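Local atomic coordinates of petrobactin biosynthesis protein AsbB (Bacillus anthracis, PDB entry 3TO3), a protein that catalyses the ATP-dependent condensation of spermidine with citryl-spermidine intermediates during biosynthesis of the siderophore petrobactin. Residues B[112-124]-B[570-582]. Sequence-based numbering, arbitrary orientation.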
loop_
_atom_site.group_PDB
_atom_site.type_symbol
_atom_site.label_atom_id
_atom_site.label_comp_id
_atom_site.label_asym_id
_atom_site.label_seq_id
_atom_site.Cartn_x
_atom_site.Cartn_y
_atom_site.Cartn_z
ATOM N N ASN B 112 2.817 -17.641 20.380
ATOM C CA ASN B 112 2.618 -17.698 18.927
ATOM C C ASN B 112 1.489 -16.852 18.314
ATOM O O ASN B 112 0.348 -16.864 18.791
ATOM C CB ASN B 112 2.494 -19.141 18.450
ATOM C CG ASN B 112 3.121 -19.340 17.089
ATOM O OD1 ASN B 112 2.442 -19.287 16.058
ATOM N ND2 ASN B 112 4.439 -19.528 17.074
ATOM N N VAL B 113 1.820 -16.105 17.259
ATOM C CA VAL B 113 0.804 -15.407 16.473
ATOM C C VAL B 113 1.026 -15.610 14.966
ATOM O O VAL B 113 1.992 -16.230 14.565
ATOM C CB VAL B 113 0.719 -13.894 16.825
ATOM C CG1 VAL B 113 0.153 -13.693 18.243
ATOM C CG2 VAL B 113 2.081 -13.207 16.683
ATOM N N GLU B 114 0.129 -15.087 14.135
ATOM C CA GLU B 114 0.349 -15.144 12.700
ATOM C C GLU B 114 1.302 -14.007 12.322
ATOM O O GLU B 114 0.992 -12.822 12.496
ATOM C CB GLU B 114 -0.988 -15.079 11.932
ATOM C CG GLU B 114 -0.848 -15.017 10.416
ATOM C CD GLU B 114 -0.210 -16.271 9.828
ATOM O OE1 GLU B 114 -0.490 -17.374 10.358
ATOM O OE2 GLU B 114 0.565 -16.151 8.839
ATOM N N GLN B 115 2.455 -14.399 11.794
ATOM C CA GLN B 115 3.557 -13.498 11.468
ATOM C C GLN B 115 3.105 -12.356 10.589
ATOM O O GLN B 115 3.384 -11.195 10.849
ATOM C CB GLN B 115 4.633 -14.267 10.705
ATOM C CG GLN B 115 5.891 -13.453 10.506
ATOM C CD GLN B 115 6.442 -12.962 11.827
ATOM O OE1 GLN B 115 6.712 -13.763 12.726
ATOM N NE2 GLN B 115 6.583 -11.641 11.968
ATOM N N THR B 116 2.424 -12.730 9.518
ATOM C CA THR B 116 1.765 -11.804 8.626
ATOM C C THR B 116 0.896 -10.770 9.365
ATOM O O THR B 116 1.009 -9.576 9.116
ATOM C CB THR B 116 0.895 -12.601 7.641
ATOM O OG1 THR B 116 1.627 -12.787 6.433
ATOM C CG2 THR B 116 -0.402 -11.882 7.340
ATOM N N LYS B 117 0.026 -11.225 10.260
ATOM C CA LYS B 117 -0.840 -10.296 10.973
ATOM C C LYS B 117 0.015 -9.439 11.902
ATOM O O LYS B 117 -0.176 -8.236 11.962
ATOM C CB LYS B 117 -1.947 -11.026 11.735
ATOM C CG LYS B 117 -2.712 -12.050 10.897
ATOM C CD LYS B 117 -3.865 -11.408 10.151
ATOM C CE LYS B 117 -4.891 -10.882 11.133
ATOM N NZ LYS B 117 -6.101 -10.257 10.517
ATOM N N LEU B 118 0.975 -10.061 12.590
ATOM C CA LEU B 118 1.922 -9.328 13.442
ATOM C C LEU B 118 2.628 -8.164 12.714
ATOM O O LEU B 118 2.712 -7.060 13.221
ATOM C CB LEU B 118 2.979 -10.285 13.989
ATOM C CG LEU B 118 3.967 -9.636 14.968
ATOM C CD1 LEU B 118 3.185 -8.974 16.103
ATOM C CD2 LEU B 118 4.963 -10.658 15.530
ATOM N N ASP B 119 3.141 -8.417 11.518
ATOM C CA ASP B 119 3.778 -7.350 10.752
ATOM C C ASP B 119 2.835 -6.174 10.445
ATOM O O ASP B 119 3.206 -5.027 10.658
ATOM C CB ASP B 119 4.384 -7.909 9.457
ATOM C CG ASP B 119 5.473 -8.958 9.727
ATOM O OD1 ASP B 119 6.228 -8.793 10.728
ATOM O OD2 ASP B 119 5.564 -9.942 8.937
ATOM N N SER B 120 1.637 -6.441 9.919
ATOM C CA SER B 120 0.664 -5.366 9.705
ATOM C C SER B 120 0.349 -4.570 10.968
ATOM O O SER B 120 0.282 -3.343 10.957
ATOM C CB SER B 120 -0.631 -5.943 9.154
ATOM O OG SER B 120 -0.353 -6.464 7.881
ATOM N N PHE B 121 0.140 -5.289 12.057
ATOM C CA PHE B 121 -0.194 -4.671 13.326
ATOM C C PHE B 121 0.933 -3.750 13.795
ATOM O O PHE B 121 0.677 -2.617 14.212
ATOM C CB PHE B 121 -0.495 -5.755 14.360
ATOM C CG PHE B 121 -1.019 -5.235 15.669
ATOM C CD1 PHE B 121 -2.015 -4.268 15.702
ATOM C CD2 PHE B 121 -0.545 -5.741 16.859
ATOM C CE1 PHE B 121 -2.519 -3.798 16.914
ATOM C CE2 PHE B 121 -1.031 -5.279 18.075
ATOM C CZ PHE B 121 -2.039 -4.312 18.098
ATOM N N ILE B 122 2.174 -4.230 13.711
ATOM C CA ILE B 122 3.340 -3.419 14.092
ATOM C C ILE B 122 3.376 -2.147 13.255
ATOM O O ILE B 122 3.607 -1.053 13.796
ATOM C CB ILE B 122 4.653 -4.166 13.858
ATOM C CG1 ILE B 122 4.996 -5.041 15.061
ATOM C CG2 ILE B 122 5.790 -3.184 13.622
ATOM C CD1 ILE B 122 5.904 -6.238 14.690
ATOM N N HIS B 123 3.111 -2.296 11.948
ATOM C CA HIS B 123 3.097 -1.173 11.005
ATOM C C HIS B 123 2.032 -0.152 11.392
ATOM O O HIS B 123 2.273 1.038 11.339
ATOM C CB HIS B 123 2.831 -1.648 9.574
ATOM C CG HIS B 123 2.852 -0.548 8.558
ATOM N ND1 HIS B 123 3.905 0.330 8.431
ATOM C CD2 HIS B 123 1.961 -0.200 7.601
ATOM C CE1 HIS B 123 3.664 1.167 7.440
ATOM N NE2 HIS B 123 2.490 0.869 6.919
ATOM N N GLU B 124 0.865 -0.631 11.796
ATOM C CA GLU B 124 -0.212 0.259 12.188
ATOM C C GLU B 124 0.081 0.993 13.463
ATOM O O GLU B 124 -0.332 2.160 13.623
ATOM C CB GLU B 124 -1.525 -0.523 12.353
ATOM C CG GLU B 124 -2.125 -0.843 11.037
ATOM C CD GLU B 124 -3.254 -1.832 11.160
ATOM O OE1 GLU B 124 -4.077 -1.643 12.100
ATOM O OE2 GLU B 124 -3.302 -2.787 10.326
ATOM N N GLU B 570 -16.028 -8.785 23.354
ATOM C CA GLU B 570 -15.205 -8.905 22.169
ATOM C C GLU B 570 -13.745 -8.756 22.504
ATOM O O GLU B 570 -13.387 -7.860 23.238
ATOM C CB GLU B 570 -15.557 -7.783 21.191
ATOM C CG GLU B 570 -16.881 -7.945 20.482
ATOM C CD GLU B 570 -16.927 -9.177 19.595
ATOM O OE1 GLU B 570 -15.925 -9.441 18.887
ATOM O OE2 GLU B 570 -17.965 -9.887 19.607
ATOM N N GLN B 571 -12.893 -9.576 21.904
ATOM C CA GLN B 571 -11.477 -9.323 22.012
ATOM C C GLN B 571 -11.051 -8.652 20.709
ATOM O O GLN B 571 -10.764 -9.320 19.720
ATOM C CB GLN B 571 -10.751 -10.671 22.068
ATOM C CG GLN B 571 -11.132 -11.559 23.226
ATOM C CD GLN B 571 -10.446 -12.907 23.147
ATOM O OE1 GLN B 571 -10.743 -13.723 22.266
ATOM N NE2 GLN B 571 -9.512 -13.150 24.064
ATOM N N LEU B 572 -10.850 -7.349 20.760
ATOM C CA LEU B 572 -10.602 -6.561 19.551
ATOM C C LEU B 572 -9.157 -6.644 19.064
ATOM O O LEU B 572 -8.896 -6.737 17.873
ATOM C CB LEU B 572 -10.979 -5.107 19.801
ATOM C CG LEU B 572 -12.435 -4.881 20.242
ATOM C CD1 LEU B 572 -12.585 -3.512 20.864
ATOM C CD2 LEU B 572 -13.401 -5.048 19.083
ATOM N N THR B 573 -8.226 -6.592 19.995
ATOM C CA THR B 573 -6.828 -6.729 19.664
ATOM C C THR B 573 -6.525 -8.150 19.184
ATOM O O THR B 573 -5.825 -8.324 18.203
ATOM C CB THR B 573 -5.963 -6.327 20.873
ATOM O OG1 THR B 573 -6.236 -4.949 21.199
ATOM C CG2 THR B 573 -4.501 -6.498 20.573
ATOM N N LYS B 574 -7.067 -9.170 19.847
ATOM C CA LYS B 574 -6.759 -10.537 19.441
ATOM C C LYS B 574 -7.029 -10.736 17.946
ATOM O O LYS B 574 -6.296 -11.461 17.239
ATOM C CB LYS B 574 -7.548 -11.565 20.256
ATOM C CG LYS B 574 -7.137 -12.998 19.978
ATOM C CD LYS B 574 -7.866 -13.921 20.958
ATOM C CE LYS B 574 -7.467 -15.402 20.814
ATOM N NZ LYS B 574 -6.236 -15.727 21.606
ATOM N N ARG B 575 -8.068 -10.063 17.466
ATOM C CA ARG B 575 -8.481 -10.213 16.085
ATOM C C ARG B 575 -7.409 -9.758 15.078
ATOM O O ARG B 575 -7.376 -10.227 13.940
ATOM C CB ARG B 575 -9.802 -9.474 15.869
ATOM C CG ARG B 575 -10.499 -9.809 14.565
ATOM C CD ARG B 575 -11.996 -9.691 14.750
ATOM N NE ARG B 575 -12.314 -8.994 15.996
ATOM C CZ ARG B 575 -13.508 -9.010 16.576
ATOM N NH1 ARG B 575 -13.709 -8.350 17.708
ATOM N NH2 ARG B 575 -14.504 -9.694 16.026
ATOM N N ARG B 576 -6.530 -8.859 15.511
ATOM C CA ARG B 576 -5.505 -8.294 14.645
ATOM C C ARG B 576 -4.282 -9.174 14.578
ATOM O O ARG B 576 -3.390 -8.912 13.756
ATOM C CB ARG B 576 -5.051 -6.923 15.165
ATOM C CG ARG B 576 -6.158 -6.061 15.710
ATOM C CD ARG B 576 -6.437 -4.876 14.811
ATOM N NE ARG B 576 -5.853 -3.651 15.353
ATOM C CZ ARG B 576 -6.421 -2.912 16.307
ATOM N NH1 ARG B 576 -7.595 -3.275 16.820
ATOM N NH2 ARG B 576 -5.819 -1.811 16.755
ATOM N N LEU B 577 -4.171 -10.128 15.507
ATOM C CA LEU B 577 -3.042 -11.080 15.499
ATOM C C LEU B 577 -3.288 -12.484 14.916
ATOM O O LEU B 577 -2.379 -13.312 14.924
ATOM C CB LEU B 577 -2.440 -11.195 16.902
ATOM C CG LEU B 577 -2.242 -9.818 17.546
ATOM C CD1 LEU B 577 -2.096 -9.962 19.027
ATOM C CD2 LEU B 577 -1.062 -9.065 16.931
ATOM N N TYR B 578 -4.510 -12.785 14.472
ATOM C CA TYR B 578 -4.823 -14.136 13.956
ATOM C C TYR B 578 -5.650 -14.089 12.679
ATOM O O TYR B 578 -6.511 -13.220 12.529
ATOM C CB TYR B 578 -5.552 -14.985 15.019
ATOM C CG TYR B 578 -4.721 -15.175 16.256
ATOM C CD1 TYR B 578 -3.836 -16.245 16.371
ATOM C CD2 TYR B 578 -4.772 -14.255 17.281
ATOM C CE1 TYR B 578 -3.049 -16.394 17.496
ATOM C CE2 TYR B 578 -3.982 -14.384 18.406
ATOM C CZ TYR B 578 -3.125 -15.453 18.515
ATOM O OH TYR B 578 -2.343 -15.570 19.641
ATOM N N ILE B 579 -5.375 -15.001 11.750
ATOM C CA ILE B 579 -6.220 -15.140 10.577
ATOM C C ILE B 579 -7.513 -15.755 11.081
ATOM O O ILE B 579 -8.601 -15.175 10.989
ATOM C CB ILE B 579 -5.593 -16.110 9.541
ATOM C CG1 ILE B 579 -4.243 -15.589 9.005
ATOM C CG2 ILE B 579 -6.579 -16.417 8.414
ATOM C CD1 ILE B 579 -4.335 -14.476 7.953
ATOM N N ASP B 580 -7.353 -16.906 11.714
ATOM C CA ASP B 580 -8.472 -17.696 12.178
ATOM C C ASP B 580 -8.263 -17.945 13.658
ATOM O O ASP B 580 -7.126 -18.104 14.110
ATOM C CB ASP B 580 -8.528 -19.035 11.418
ATOM C CG ASP B 580 -9.658 -19.090 10.385
ATOM O OD1 ASP B 580 -10.785 -18.626 10.698
ATOM O OD2 ASP B 580 -9.416 -19.604 9.265
ATOM N N VAL B 581 -9.356 -17.973 14.410
ATOM C CA VAL B 581 -9.278 -18.309 15.821
ATOM C C VAL B 581 -10.611 -18.891 16.293
ATOM O O VAL B 581 -11.641 -18.705 15.645
ATOM C CB VAL B 581 -8.845 -17.083 16.662
ATOM C CG1 VAL B 581 -10.050 -16.406 17.310
ATOM C CG2 VAL B 581 -7.807 -17.497 17.705
ATOM N N GLU B 582 -10.596 -19.599 17.417
ATOM C CA GLU B 582 -11.805 -20.264 17.887
ATOM C C GLU B 582 -12.858 -19.323 18.473
ATOM O O GLU B 582 -14.046 -19.505 18.221
ATOM C CB GLU B 582 -11.465 -21.353 18.899
ATOM C CG GLU B 582 -12.197 -22.663 18.652
ATOM C CD GLU B 582 -12.394 -23.471 19.919
ATOM O OE1 GLU B 582 -11.529 -23.398 20.817
ATOM O OE2 GLU B 582 -13.423 -24.172 20.023
HETATM O O HOH W 1 -3.040 -7.007 11.886
#
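The ring of Phe-121 carries CB of Arg-576 over one face, while CD2 of Leu-577 approaches obliquely, 3.4 Å from CD2 of Phe-121, and the Thr-573 methyl comes in obliquely near CZ. NE of Arg-576 lies 3.7 Å from CE1 of Phe-121, the guanidinium and ring planes 87° apart. A chi1 of -173° swings the Phe-121 ring off helix 115-138 toward the loop 570-582; Leu-31 of helix 18-37 also packs on it. The Tyr-578 ring has Lys-574 O in plane at its edge and a poorly ordered Val-581 methyl near one face; Val-113 CG1 meets its phenol end obliquely, 3.7 Å from CZ of Tyr-578. Just before the helix, N of the N-cap residue Glu-114 donates a nearly straight hydrogen bond (165°) to O of Leu-577, at 3.2 Å. Lys-117, kinked twice along its length, folds over the loop backbone, CB 3.3 Å from Arg-576 O and CE 3.2 Å from Tyr-578 O; its CD touches Ile-579 CD1. A water donates to both Lys-117 O and Arg-576 O. Glu-124 OE1 and Arg-576 NE, 4.2 Å apart, are too distant for a salt bridge; Ser-308 binds the carboxylate and Ser-166 Arg-576 NH2. Apolar packing and methylenes against backbone carbonyls thus join helix 115-138 to the FhuF-like region, with one direct backbone bond and a water bridge, and the opposite charges probably attract without direct pairing.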